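Local coordinates for Myo-inositol-1-phosphate synthase-related protein (Thermotoga maritima MSB8, PDB 3CIN) that belongs to the myo-inositol-1-phosphate synthase family and binds nicotinamide-adenine-dinucleotide and a magnesium ion, at residues F148-N153 with P196-N201; T170-Y175 with F191-P196; L298-F303 with I326-A331. All coordinates share one frame; numbering follows the deposited sequence. Where two conformers were deposited one is given.

Contacts 1 and 2 belong to one region of the chain: they touch, share Pro-196, and contact 2 is nested inside the loop that contact 1 closes. Contact 2 is the deeper, a buried meeting of helix 171-186 with strand 189-193 in the nucleotide-binding domain. Contact 1 joins two loops and is only partly buried; rings and a proline pack there with no hydrogen bond across, beside a magnesium site. Contact 3, also buried, lies across the chain's centre from contact 1, and is rich in hydrogen bonds and charges where a beta hairpin runs into helix 328-348. Both buried contacts touch nicotinamide-adenine-dinucleotide, contact 2 at its adenine and a ribose, contact 3 at its carboxamide.

Contact 1 (F148-N153 with P196-N201); sequences FVPFGN and PTFIAN. With MG (magnesium ion), chain E.
Pro-196 meets Phe-148 through its carbonyl, with Pro-196 O 3.8 Å from Phe-148 CZ and approaching the ring at a slant. Thr-197 then sets its CA over the centre of one face of that ring, 3.6 Å from the Phe-148 centroid and 12° off the normal, a CH-pi contact. OG1 of Thr-197 is anti to the carbonyl carbon and beside the backbone N (chi1 -63°), 3.6 Å from Phe-148 CD1; the hydroxyl itself is hydrogen-bonded to Glu-146. Over the same face but nearer the rim comes the next amide, Phe-198 N, 3.4 Å from Phe-148 CE2. The Phe-198 ring crosses Phe-148 with the planes at 45°, its CD1 3.7 Å from Phe-148 CE2, while its other flank, CD2, rests 4.0 Å from Pro-150 CG. Asn-201 lays CB over a face of Phe-198 and sends OD1 to the magnesium ion, 2.5 Å away. Its ND2 is bonded to Asp-219 and Asn-365, which fixes the amide's rotation with oxygen to the metal. Carbonyls of Pro-366, Pro-368 and Glu-371 and two waters complete this magnesium site, set beside loops at the C-terminal edge of the parallel sheet.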
loop_
_atom_site.group_PDB
_atom_site.type_symbol
_atom_site.label_atom_id
_atom_site.label_comp_id
_atom_site.label_asym_id
_atom_site.label_seq_id
_atom_site.Cartn_x
_atom_site.Cartn_y
_atom_site.Cartn_z
ATOM N N PHE A 148 -0.576 -33.648 6.296
ATOM C CA PHE A 148 0.424 -34.681 6.610
ATOM C C PHE A 148 0.726 -34.632 8.094
ATOM O O PHE A 148 0.460 -33.613 8.775
ATOM C CB PHE A 148 1.709 -34.462 5.825
ATOM C CG PHE A 148 2.475 -33.226 6.247
ATOM C CD1 PHE A 148 2.094 -31.987 5.810
ATOM C CD2 PHE A 148 3.539 -33.305 7.153
ATOM C CE1 PHE A 148 2.739 -30.841 6.255
ATOM C CE2 PHE A 148 4.183 -32.172 7.582
ATOM C CZ PHE A 148 3.810 -30.962 7.140
ATOM N N VAL A 149 1.297 -35.724 8.570
ATOM C CA VAL A 149 1.899 -35.789 9.893
ATOM C C VAL A 149 3.238 -36.519 9.726
ATOM O O VAL A 149 3.261 -37.629 9.217
ATOM C CB VAL A 149 1.022 -36.604 10.855
ATOM C CG1 VAL A 149 1.774 -36.890 12.188
ATOM C CG2 VAL A 149 -0.336 -35.902 11.072
ATOM N N PRO A 150 4.340 -35.889 10.107
ATOM C CA PRO A 150 5.621 -36.571 9.954
ATOM C C PRO A 150 5.783 -37.776 10.893
ATOM O O PRO A 150 5.043 -37.967 11.890
ATOM C CB PRO A 150 6.658 -35.477 10.316
ATOM C CG PRO A 150 5.972 -34.667 11.303
ATOM C CD PRO A 150 4.484 -34.605 10.802
ATOM N N PHE A 151 6.784 -38.592 10.549
ATOM C CA PHE A 151 7.118 -39.809 11.289
ATOM C C PHE A 151 8.165 -39.604 12.378
ATOM O O PHE A 151 8.012 -40.087 13.484
ATOM C CB PHE A 151 7.540 -40.938 10.353
ATOM C CG PHE A 151 6.420 -41.433 9.511
ATOM C CD1 PHE A 151 5.525 -42.334 10.007
ATOM C CD2 PHE A 151 6.174 -40.879 8.287
ATOM C CE1 PHE A 151 4.459 -42.753 9.251
ATOM C CE2 PHE A 151 5.127 -41.334 7.528
ATOM C CZ PHE A 151 4.263 -42.246 8.019
ATOM N N GLY A 152 9.263 -38.950 12.055
ATOM C CA GLY A 152 10.327 -38.765 13.018
ATOM C C GLY A 152 11.252 -39.966 13.140
ATOM O O GLY A 152 12.473 -39.805 13.134
ATOM N N ASN A 153 10.668 -41.162 13.285
ATOM C CA ASN A 153 11.403 -42.406 13.348
ATOM C C ASN A 153 11.137 -43.173 12.077
ATOM O O ASN A 153 9.994 -43.409 11.728
ATOM C CB ASN A 153 10.940 -43.264 14.521
ATOM C CG ASN A 153 11.403 -42.707 15.830
ATOM O OD1 ASN A 153 12.551 -42.263 15.922
ATOM N ND2 ASN A 153 10.505 -42.631 16.825
ATOM N N PRO A 196 4.781 -28.326 1.143
ATOM C CA PRO A 196 4.989 -28.215 2.583
ATOM C C PRO A 196 5.303 -29.479 3.357
ATOM O O PRO A 196 5.939 -29.427 4.410
ATOM C CB PRO A 196 3.716 -27.518 3.084
ATOM C CG PRO A 196 3.118 -26.865 1.923
ATOM C CD PRO A 196 3.485 -27.746 0.745
ATOM N N THR A 197 4.851 -30.624 2.861
ATOM C CA THR A 197 4.993 -31.866 3.590
ATOM C C THR A 197 6.427 -32.106 3.968
ATOM O O THR A 197 7.339 -31.966 3.150
ATOM C CB THR A 197 4.518 -33.033 2.708
ATOM O OG1 THR A 197 3.122 -32.852 2.423
ATOM C CG2 THR A 197 4.826 -34.412 3.345
ATOM N N PHE A 198 6.661 -32.413 5.241
ATOM C CA PHE A 198 8.020 -32.663 5.701
ATOM C C PHE A 198 8.628 -33.924 5.039
ATOM O O PHE A 198 8.098 -35.038 5.154
ATOM C CB PHE A 198 8.075 -32.910 7.202
ATOM C CG PHE A 198 7.885 -31.691 8.074
ATOM C CD1 PHE A 198 7.451 -30.465 7.617
ATOM C CD2 PHE A 198 8.140 -31.817 9.435
ATOM C CE1 PHE A 198 7.304 -29.417 8.504
ATOM C CE2 PHE A 198 7.970 -30.785 10.279
ATOM C CZ PHE A 198 7.558 -29.607 9.832
ATOM N N ILE A 199 9.715 -33.716 4.300
ATOM C CA ILE A 199 10.540 -34.799 3.795
ATOM C C ILE A 199 12.002 -34.512 4.231
ATOM O O ILE A 199 12.615 -35.219 5.082
ATOM C CB ILE A 199 10.371 -34.982 2.290
ATOM C CG1 ILE A 199 8.921 -35.349 1.940
ATOM C CG2 ILE A 199 11.365 -36.067 1.801
ATOM C CD1 ILE A 199 8.433 -36.698 2.495
ATOM N N ALA A 200 12.556 -33.389 3.749
ATOM C CA ALA A 200 13.851 -32.913 4.259
ATOM C C ALA A 200 13.873 -32.661 5.775
ATOM O O ALA A 200 14.866 -32.874 6.446
ATOM C CB ALA A 200 14.359 -31.695 3.477
ATOM N N ASN A 201 12.714 -32.256 6.320
ATOM C CA ASN A 201 12.551 -31.972 7.746
ATOM C C ASN A 201 11.982 -33.112 8.583
ATOM O O ASN A 201 11.673 -32.953 9.756
ATOM C CB ASN A 201 11.673 -30.713 7.904
ATOM C CG ASN A 201 12.404 -29.499 7.514
ATOM O OD1 ASN A 201 13.226 -28.972 8.288
ATOM N ND2 ASN A 201 12.140 -29.020 6.306
HETATM MG MG MG E . 14.717 -27.159 9.165
HETATM O O HOH W 1 13.295 -25.287 8.754
HETATM O O HOH W 2 13.508 -27.121 11.153
#

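Contact 2 (T170-Y175 with F191-P196). With NAD (nicotinamide-adenine-dinucleotide), chain F.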
loop_
_atom_site.group_PDB
_atom_site.type_symbol
_atom_site.label_atom_id
_atom_site.label_comp_id
_atom_site.label_asym_id
_atom_site.label_seq_id
_atom_site.Cartn_x
_atom_site.Cartn_y
_atom_site.Cartn_z
ATOM N N THR A 170 0.599 -39.773 3.312
ATOM C CA THR A 170 0.253 -38.936 2.174
ATOM C C THR A 170 1.005 -39.414 0.927
ATOM O O THR A 170 1.988 -40.160 0.991
ATOM C CB THR A 170 0.611 -37.477 2.413
ATOM O OG1 THR A 170 2.033 -37.316 2.419
ATOM C CG2 THR A 170 -0.056 -36.986 3.718
ATOM N N ALA A 171 0.583 -38.903 -0.220
ATOM C CA ALA A 171 1.212 -39.303 -1.485
ATOM C C ALA A 171 2.690 -38.953 -1.510
ATOM O O ALA A 171 3.507 -39.752 -1.936
ATOM C CB ALA A 171 0.490 -38.669 -2.683
ATOM N N THR A 172 3.045 -37.744 -1.127
ATOM C CA THR A 172 4.446 -37.310 -1.107
ATOM C C THR A 172 5.281 -38.225 -0.221
ATOM O O THR A 172 6.430 -38.566 -0.584
ATOM C CB THR A 172 4.556 -35.852 -0.591
ATOM O OG1 THR A 172 3.870 -34.971 -1.504
ATOM C CG2 THR A 172 6.005 -35.453 -0.393
ATOM N N GLN A 173 4.721 -38.689 0.917
ATOM C CA GLN A 173 5.465 -39.620 1.777
ATOM C C GLN A 173 5.722 -40.942 1.048
ATOM O O GLN A 173 6.779 -41.495 1.128
ATOM C CB GLN A 173 4.748 -39.820 3.082
ATOM C CG GLN A 173 4.749 -38.546 3.929
ATOM C CD GLN A 173 3.869 -38.678 5.190
ATOM O OE1 GLN A 173 2.801 -39.304 5.151
ATOM N NE2 GLN A 173 4.294 -38.049 6.306
ATOM N N VAL A 174 4.725 -41.443 0.327
ATOM C CA VAL A 174 4.870 -42.676 -0.434
ATOM C C VAL A 174 5.845 -42.466 -1.588
ATOM O O VAL A 174 6.738 -43.337 -1.845
ATOM C CB VAL A 174 3.504 -43.150 -0.947
ATOM C CG1 VAL A 174 3.680 -44.392 -1.862
ATOM C CG2 VAL A 174 2.552 -43.494 0.238
ATOM N N TYR A 175 5.723 -41.346 -2.295
ATOM C CA TYR A 175 6.668 -41.059 -3.392
ATOM C C TYR A 175 8.146 -40.927 -2.963
ATOM O O TYR A 175 9.023 -41.458 -3.652
ATOM C CB TYR A 175 6.263 -39.833 -4.156
ATOM C CG TYR A 175 5.016 -39.917 -4.976
ATOM C CD1 TYR A 175 4.756 -40.985 -5.843
ATOM C CD2 TYR A 175 4.086 -38.871 -4.957
ATOM C CE1 TYR A 175 3.645 -40.993 -6.645
ATOM C CE2 TYR A 175 2.972 -38.885 -5.772
ATOM C CZ TYR A 175 2.744 -39.965 -6.610
ATOM O OH TYR A 175 1.587 -39.999 -7.380
ATOM N N PHE A 191 15.632 -36.212 -4.949
ATOM C CA PHE A 191 14.211 -35.953 -4.790
ATOM C C PHE A 191 14.086 -34.492 -4.333
ATOM O O PHE A 191 14.670 -34.114 -3.311
ATOM C CB PHE A 191 13.635 -36.878 -3.739
ATOM C CG PHE A 191 12.135 -36.783 -3.560
ATOM C CD1 PHE A 191 11.274 -37.487 -4.407
ATOM C CD2 PHE A 191 11.576 -36.005 -2.562
ATOM C CE1 PHE A 191 9.884 -37.383 -4.276
ATOM C CE2 PHE A 191 10.167 -35.939 -2.372
ATOM C CZ PHE A 191 9.321 -36.643 -3.237
ATOM N N VAL A 192 13.354 -33.696 -5.107
ATOM C CA VAL A 192 13.145 -32.250 -4.807
ATOM C C VAL A 192 11.727 -32.017 -4.359
ATOM O O VAL A 192 10.804 -32.139 -5.106
ATOM C CB VAL A 192 13.493 -31.389 -6.061
ATOM C CG1 VAL A 192 13.261 -29.913 -5.808
ATOM C CG2 VAL A 192 14.926 -31.629 -6.490
ATOM N N ASN A 193 11.548 -31.642 -3.098
ATOM C CA ASN A 193 10.237 -31.464 -2.540
ATOM C C ASN A 193 9.931 -30.012 -2.342
ATOM O O ASN A 193 10.414 -29.413 -1.412
ATOM C CB ASN A 193 10.145 -32.143 -1.164
ATOM C CG ASN A 193 8.767 -32.027 -0.576
ATOM O OD1 ASN A 193 7.812 -32.031 -1.318
ATOM N ND2 ASN A 193 8.670 -31.816 0.717
ATOM N N VAL A 194 9.140 -29.472 -3.237
ATOM C CA VAL A 194 8.803 -28.057 -3.143
ATOM C C VAL A 194 7.453 -27.792 -2.521
ATOM O O VAL A 194 7.027 -26.657 -2.548
ATOM C CB VAL A 194 9.005 -27.301 -4.480
ATOM C CG1 VAL A 194 10.525 -27.194 -4.763
ATOM C CG2 VAL A 194 8.250 -27.942 -5.605
ATOM N N ILE A 195 6.814 -28.800 -1.925
ATOM C CA ILE A 195 5.546 -28.630 -1.188
ATOM C C ILE A 195 5.790 -28.719 0.330
ATOM O O ILE A 195 6.914 -29.022 0.753
ATOM C CB ILE A 195 4.424 -29.589 -1.739
ATOM C CG1 ILE A 195 4.466 -30.969 -1.078
ATOM C CG2 ILE A 195 4.534 -29.718 -3.264
ATOM C CD1 ILE A 195 3.160 -31.806 -1.283
ATOM N N PRO A 196 4.781 -28.326 1.143
ATOM C CA PRO A 196 4.989 -28.215 2.583
ATOM C C PRO A 196 5.303 -29.479 3.357
ATOM O O PRO A 196 5.939 -29.427 4.410
ATOM C CB PRO A 196 3.716 -27.518 3.084
ATOM C CG PRO A 196 3.118 -26.865 1.923
ATOM C CD PRO A 196 3.485 -27.746 0.745
HETATM P PA NAD F . -1.902 -27.548 -8.946
HETATM O O1A NAD F . -2.074 -26.671 -10.158
HETATM O O2A NAD F . -3.219 -27.964 -8.367
HETATM O O5B NAD F . -1.182 -28.842 -9.462
HETATM C C5B NAD F . -1.092 -30.003 -8.639
HETATM C C4B NAD F . -1.088 -31.209 -9.563
HETATM O O4B NAD F . -0.767 -32.365 -8.806
HETATM C C3B NAD F . -2.414 -31.490 -10.260
HETATM O O3B NAD F . -2.218 -31.805 -11.628
HETATM C C2B NAD F . -2.961 -32.698 -9.511
HETATM O O2B NAD F . -3.916 -33.404 -10.256
HETATM C C1B NAD F . -1.674 -33.427 -9.196
HETATM N N9A NAD F . -1.745 -34.382 -8.087
HETATM C C8A NAD F . -2.450 -34.171 -6.906
HETATM N N7A NAD F . -2.148 -35.229 -6.077
HETATM C C5A NAD F . -1.297 -36.068 -6.753
HETATM C C6A NAD F . -0.756 -37.317 -6.436
HETATM N N6A NAD F . -0.946 -37.919 -5.221
HETATM N N1A NAD F . 0.113 -37.877 -7.352
HETATM C C2A NAD F . 0.360 -37.252 -8.561
HETATM N N3A NAD F . -0.230 -36.059 -8.922
HETATM C C4A NAD F . -1.050 -35.503 -8.007
HETATM O O3 NAD F . -0.986 -26.851 -7.871
HETATM P PN NAD F . 0.286 -25.968 -8.171
HETATM O O1N NAD F . -0.111 -24.535 -8.046
HETATM O O2N NAD F . 1.035 -26.500 -9.346
HETATM O O5D NAD F . 1.152 -26.245 -6.863
HETATM C C5D NAD F . 1.818 -27.476 -6.701
HETATM C C4D NAD F . 2.366 -27.629 -5.287
HETATM O O4D NAD F . 3.397 -26.696 -5.108
HETATM C C3D NAD F . 1.367 -27.429 -4.158
HETATM O O3D NAD F . 1.655 -28.354 -3.078
HETATM C C2D NAD F . 1.719 -26.029 -3.683
HETATM O O2D NAD F . 1.406 -25.836 -2.300
HETATM C C1D NAD F . 3.219 -26.053 -3.874
HETATM N N1N NAD F . 3.808 -24.717 -3.928
HETATM C C2N NAD F . 3.429 -23.862 -4.882
HETATM C C3N NAD F . 4.088 -22.603 -4.865
HETATM C C7N NAD F . 3.896 -21.740 -6.027
HETATM O O7N NAD F . 3.007 -22.184 -6.965
HETATM N N7N NAD F . 4.581 -20.590 -6.131
HETATM C C4N NAD F . 5.038 -22.270 -3.920
HETATM C C5N NAD F . 5.391 -23.165 -2.951
HETATM C C6N NAD F . 4.761 -24.417 -2.989
#
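Ile-195 passes alongside Thr-172 in the opposite direction, wedged between the helix and nicotinamide-adenine-dinucleotide. Its CB already lies 3.3 Å from O3D of that ligand. There the side chain forks. CG2 goes to the ligand, 3.2 Å from O3D, and also packs on the ribose carbon C4D. CG1, between the backbone N and the carbonyl carbon (chi1 87°), is turned the other way, 4.1 Å from Thr-172 OG1. The tip, CD1, comes to 3.3 Å from the same Thr-172 OG1, an oxygen whose polar needs are met by Glu-146 and Asn-141.

The other branch of Thr-172, its methyl CG2, stands 4.0 Å from Asn-193 OD1, the two side chains crossing at about a right angle. That amide oxygen is gripped by Asn-141 and, weakly, by the backbone N of Ile-195, the bond of an Asx turn that leads the chain out of the strand. Tyr-175 packs only its base on Phe-191, CB to CE1 4.4 Å, and carries its ring away to the adenine. Its hydroxyl gives a short hydrogen bond, OH to N1A 2.6 Å, with N1A near the plane of the phenol ring, and Val-99 N also bonds this OH. Thr-170 and Gln-173 start the helix with a capping box, one of whose two bonds is weak.

Helix 171-186 runs nearly antiparallel to strand 189-193, the short segments' axes 11.0 Å apart at 164°, as the return leg of a beta-alpha-beta connection. Strands 138-141 and 214-217 flank 189-193 within the parallel sheet, while helix 328-348 packs on Val-192 and Val-194.

Contact 3 (L298-F303 with I326-A331). With NAD (nicotinamide-adenine-dinucleotide), chain F.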
loop_
_atom_site.group_PDB
_atom_site.type_symbol
_atom_site.label_atom_id
_atom_site.label_comp_id
_atom_site.label_asym_id
_atom_site.label_seq_id
_atom_site.Cartn_x
_atom_site.Cartn_y
_atom_site.Cartn_z
ATOM N N LEU A 298 -8.209 -14.000 -9.445
ATOM C CA LEU A 298 -6.811 -13.627 -9.322
ATOM C C LEU A 298 -5.967 -14.607 -10.104
ATOM O O LEU A 298 -4.827 -14.283 -10.430
ATOM C CB LEU A 298 -6.342 -13.604 -7.869
ATOM C CG LEU A 298 -7.000 -12.467 -7.054
ATOM C CD1 LEU A 298 -6.603 -12.664 -5.618
ATOM C CD2 LEU A 298 -6.536 -11.062 -7.486
ATOM N N GLY A 299 -6.493 -15.799 -10.373
ATOM C CA GLY A 299 -5.718 -16.848 -11.033
ATOM C C GLY A 299 -4.377 -17.088 -10.383
ATOM O O GLY A 299 -4.216 -17.139 -9.127
ATOM N N ASP A 300 -3.358 -17.233 -11.244
ATOM C CA ASP A 300 -2.040 -17.580 -10.787
ATOM C C ASP A 300 -1.265 -16.388 -10.188
ATOM O O ASP A 300 -0.169 -16.572 -9.653
ATOM C CB ASP A 300 -1.241 -18.247 -11.920
ATOM C CG ASP A 300 0.021 -18.923 -11.415
ATOM O OD1 ASP A 300 0.001 -19.715 -10.448
ATOM O OD2 ASP A 300 1.062 -18.621 -12.014
ATOM N N LYS A 301 -1.893 -15.229 -10.129
ATOM C CA LYS A 301 -1.190 -14.032 -9.637
ATOM C C LYS A 301 -1.718 -13.577 -8.266
ATOM O O LYS A 301 -2.709 -12.865 -8.223
ATOM C CB LYS A 301 -1.264 -12.909 -10.658
ATOM C CG LYS A 301 -0.181 -11.783 -10.509
ATOM C CD LYS A 301 -0.241 -10.740 -11.684
ATOM C CE LYS A 301 0.934 -9.721 -11.546
ATOM N NZ LYS A 301 0.869 -8.565 -12.499
ATOM N N LYS A 302 -0.987 -13.959 -7.230
ATOM C CA LYS A 302 -1.364 -13.727 -5.825
ATOM C C LYS A 302 -1.404 -12.269 -5.523
ATOM O O LYS A 302 -0.650 -11.504 -6.119
ATOM C CB LYS A 302 -0.339 -14.357 -4.874
ATOM C CG LYS A 302 -0.397 -15.801 -4.729
ATOM C CD LYS A 302 0.399 -16.143 -3.482
ATOM C CE LYS A 302 0.376 -17.596 -3.159
ATOM N NZ LYS A 302 1.591 -17.924 -2.382
ATOM N N PHE A 303 -2.320 -11.857 -4.637
ATOM C CA PHE A 303 -2.236 -10.559 -3.999
ATOM C C PHE A 303 -1.666 -10.825 -2.621
ATOM O O PHE A 303 -2.114 -11.731 -1.935
ATOM C CB PHE A 303 -3.581 -9.877 -3.865
ATOM C CG PHE A 303 -3.545 -8.652 -3.014
ATOM C CD1 PHE A 303 -2.855 -7.502 -3.418
ATOM C CD2 PHE A 303 -4.210 -8.628 -1.774
ATOM C CE1 PHE A 303 -2.829 -6.364 -2.611
ATOM C CE2 PHE A 303 -4.210 -7.476 -0.977
ATOM C CZ PHE A 303 -3.480 -6.345 -1.383
ATOM N N ILE A 326 2.107 -11.011 -7.352
ATOM C CA ILE A 326 3.190 -11.926 -7.717
ATOM C C ILE A 326 2.673 -13.210 -8.400
ATOM O O ILE A 326 1.758 -13.883 -7.922
ATOM C CB ILE A 326 4.107 -12.198 -6.547
ATOM C CG1 ILE A 326 3.379 -12.752 -5.347
ATOM C CG2 ILE A 326 4.752 -10.880 -6.000
ATOM C CD1 ILE A 326 4.280 -12.714 -4.133
ATOM N N ASN A 327 3.288 -13.552 -9.531
ATOM C CA ASN A 327 2.900 -14.733 -10.260
ATOM C C ASN A 327 3.470 -15.953 -9.604
ATOM O O ASN A 327 4.697 -16.195 -9.642
ATOM C CB ASN A 327 3.366 -14.600 -11.711
ATOM C CG ASN A 327 2.536 -13.677 -12.503
ATOM O OD1 ASN A 327 1.505 -14.085 -13.042
ATOM N ND2 ASN A 327 2.987 -12.433 -12.665
ATOM N N ASP A 328 2.573 -16.795 -9.067
ATOM C CA ASP A 328 2.979 -17.948 -8.269
ATOM C C ASP A 328 3.828 -18.985 -8.970
ATOM O O ASP A 328 4.928 -19.348 -8.518
ATOM C CB ASP A 328 1.718 -18.691 -7.801
ATOM C CG ASP A 328 1.195 -18.193 -6.515
ATOM O OD1 ASP A 328 2.020 -17.835 -5.636
ATOM O OD2 ASP A 328 -0.057 -18.185 -6.395
ATOM N N SER A 329 3.251 -19.543 -10.020
ATOM C CA SER A 329 3.837 -20.721 -10.626
ATOM C C SER A 329 5.128 -20.370 -11.331
ATOM O O SER A 329 6.089 -21.126 -11.272
ATOM C CB SER A 329 2.818 -21.349 -11.565
ATOM O OG SER A 329 1.715 -21.762 -10.766
ATOM N N PRO A 330 5.185 -19.192 -11.985
ATOM C CA PRO A 330 6.503 -18.825 -12.573
ATOM C C PRO A 330 7.617 -18.694 -11.557
ATOM O O PRO A 330 8.741 -19.106 -11.829
ATOM C CB PRO A 330 6.188 -17.530 -13.305
ATOM C CG PRO A 330 4.706 -17.677 -13.645
ATOM C CD PRO A 330 4.147 -18.253 -12.403
ATOM N N ALA A 331 7.328 -18.146 -10.383
ATOM C CA ALA A 331 8.384 -17.991 -9.385
ATOM C C ALA A 331 9.013 -19.358 -9.055
ATOM O O ALA A 331 10.252 -19.542 -9.048
ATOM C CB ALA A 331 7.856 -17.329 -8.119
HETATM P PA NAD F . -1.902 -27.548 -8.946
HETATM O O1A NAD F . -2.074 -26.671 -10.158
HETATM O O2A NAD F . -3.219 -27.964 -8.367
HETATM O O5B NAD F . -1.182 -28.842 -9.462
HETATM C C5B NAD F . -1.092 -30.003 -8.639
HETATM C C4B NAD F . -1.088 -31.209 -9.563
HETATM O O4B NAD F . -0.767 -32.365 -8.806
HETATM C C3B NAD F . -2.414 -31.490 -10.260
HETATM O O3B NAD F . -2.218 -31.805 -11.628
HETATM C C2B NAD F . -2.961 -32.698 -9.511
HETATM O O2B NAD F . -3.916 -33.404 -10.256
HETATM C C1B NAD F . -1.674 -33.427 -9.196
HETATM N N9A NAD F . -1.745 -34.382 -8.087
HETATM C C8A NAD F . -2.450 -34.171 -6.906
HETATM N N7A NAD F . -2.148 -35.229 -6.077
HETATM C C5A NAD F . -1.297 -36.068 -6.753
HETATM C C6A NAD F . -0.756 -37.317 -6.436
HETATM N N6A NAD F . -0.946 -37.919 -5.221
HETATM N N1A NAD F . 0.113 -37.877 -7.352
HETATM C C2A NAD F . 0.360 -37.252 -8.561
HETATM N N3A NAD F . -0.230 -36.059 -8.922
HETATM C C4A NAD F . -1.050 -35.503 -8.007
HETATM O O3 NAD F . -0.986 -26.851 -7.871
HETATM P PN NAD F . 0.286 -25.968 -8.171
HETATM O O1N NAD F . -0.111 -24.535 -8.046
HETATM O O2N NAD F . 1.035 -26.500 -9.346
HETATM O O5D NAD F . 1.152 -26.245 -6.863
HETATM C C5D NAD F . 1.818 -27.476 -6.701
HETATM C C4D NAD F . 2.366 -27.629 -5.287
HETATM O O4D NAD F . 3.397 -26.696 -5.108
HETATM C C3D NAD F . 1.367 -27.429 -4.158
HETATM O O3D NAD F . 1.655 -28.354 -3.078
HETATM C C2D NAD F . 1.719 -26.029 -3.683
HETATM O O2D NAD F . 1.406 -25.836 -2.300
HETATM C C1D NAD F . 3.219 -26.053 -3.874
HETATM N N1N NAD F . 3.808 -24.717 -3.928
HETATM C C2N NAD F . 3.429 -23.862 -4.882
HETATM C C3N NAD F . 4.088 -22.603 -4.865
HETATM C C7N NAD F . 3.896 -21.740 -6.027
HETATM O O7N NAD F . 3.007 -22.184 -6.965
HETATM N N7N NAD F . 4.581 -20.590 -6.131
HETATM C C4N NAD F . 5.038 -22.270 -3.920
HETATM C C5N NAD F . 5.391 -23.165 -2.951
HETATM C C6N NAD F . 4.761 -24.417 -2.989
HETATM O O HOH W 3 -2.617 -17.933 -7.029
HETATM O O HOH W 4 1.290 -16.719 -13.764
#
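OD2 of Asp-300 is gripped by two donors: Ser-329 N, 3.1 Å away on the syn side and 16° out of the carboxylate plane, and a water at 2.6 Å that also donates to Asn-327 OD1. CG of Asp-300 is anti to its own backbone N (chi1 -167°), an orientation that carries the carboxylate across to the first turn of helix 328-348. Its charge there would probably be favoured by the positive end of the helix. OD1 is held by Asn-254; a further bond from Ser-329 OG is less certain, because that serine was modelled in two conformers.

The backbone of Asp-300 joins in as well, its O taking Asp-328 N at 2.8 Å in a nearly straight bond, 171° at the hydrogen. Lys-302 and Ile-326 form a hydrogen-bonded antiparallel pair, with Lys-302 N to Ile-326 O 2.8 Å. Lys-302 crosses Asp-328 at about a right angle and makes a salt bridge, NZ to OD1 3.3 Å, which may offset the like charges of Asp-300 and Asp-328. A second water ties Asp-328 OD2 to Gly-299 O. At the non-hydrogen-bonded pair, the extended Lys-301 passes the Asn-327 amide at a slant, CE 3.6 Å from ND2. Asp-328 O accepts a hydrogen bond from N7N of nicotinamide-adenine-dinucleotide, 2.7 Å away.

A type II' turn from Leu-298 to Lys-301, with Gly-299 at its second position, leads into strand 301-311. This strand lies between 242-252 and its hairpin partner 317-327, which passes directly into helix 328-348; Asp-318 of a second subunit bonds Asn-327 N, and helix 23-36 packs on Asp-300 and Ser-329.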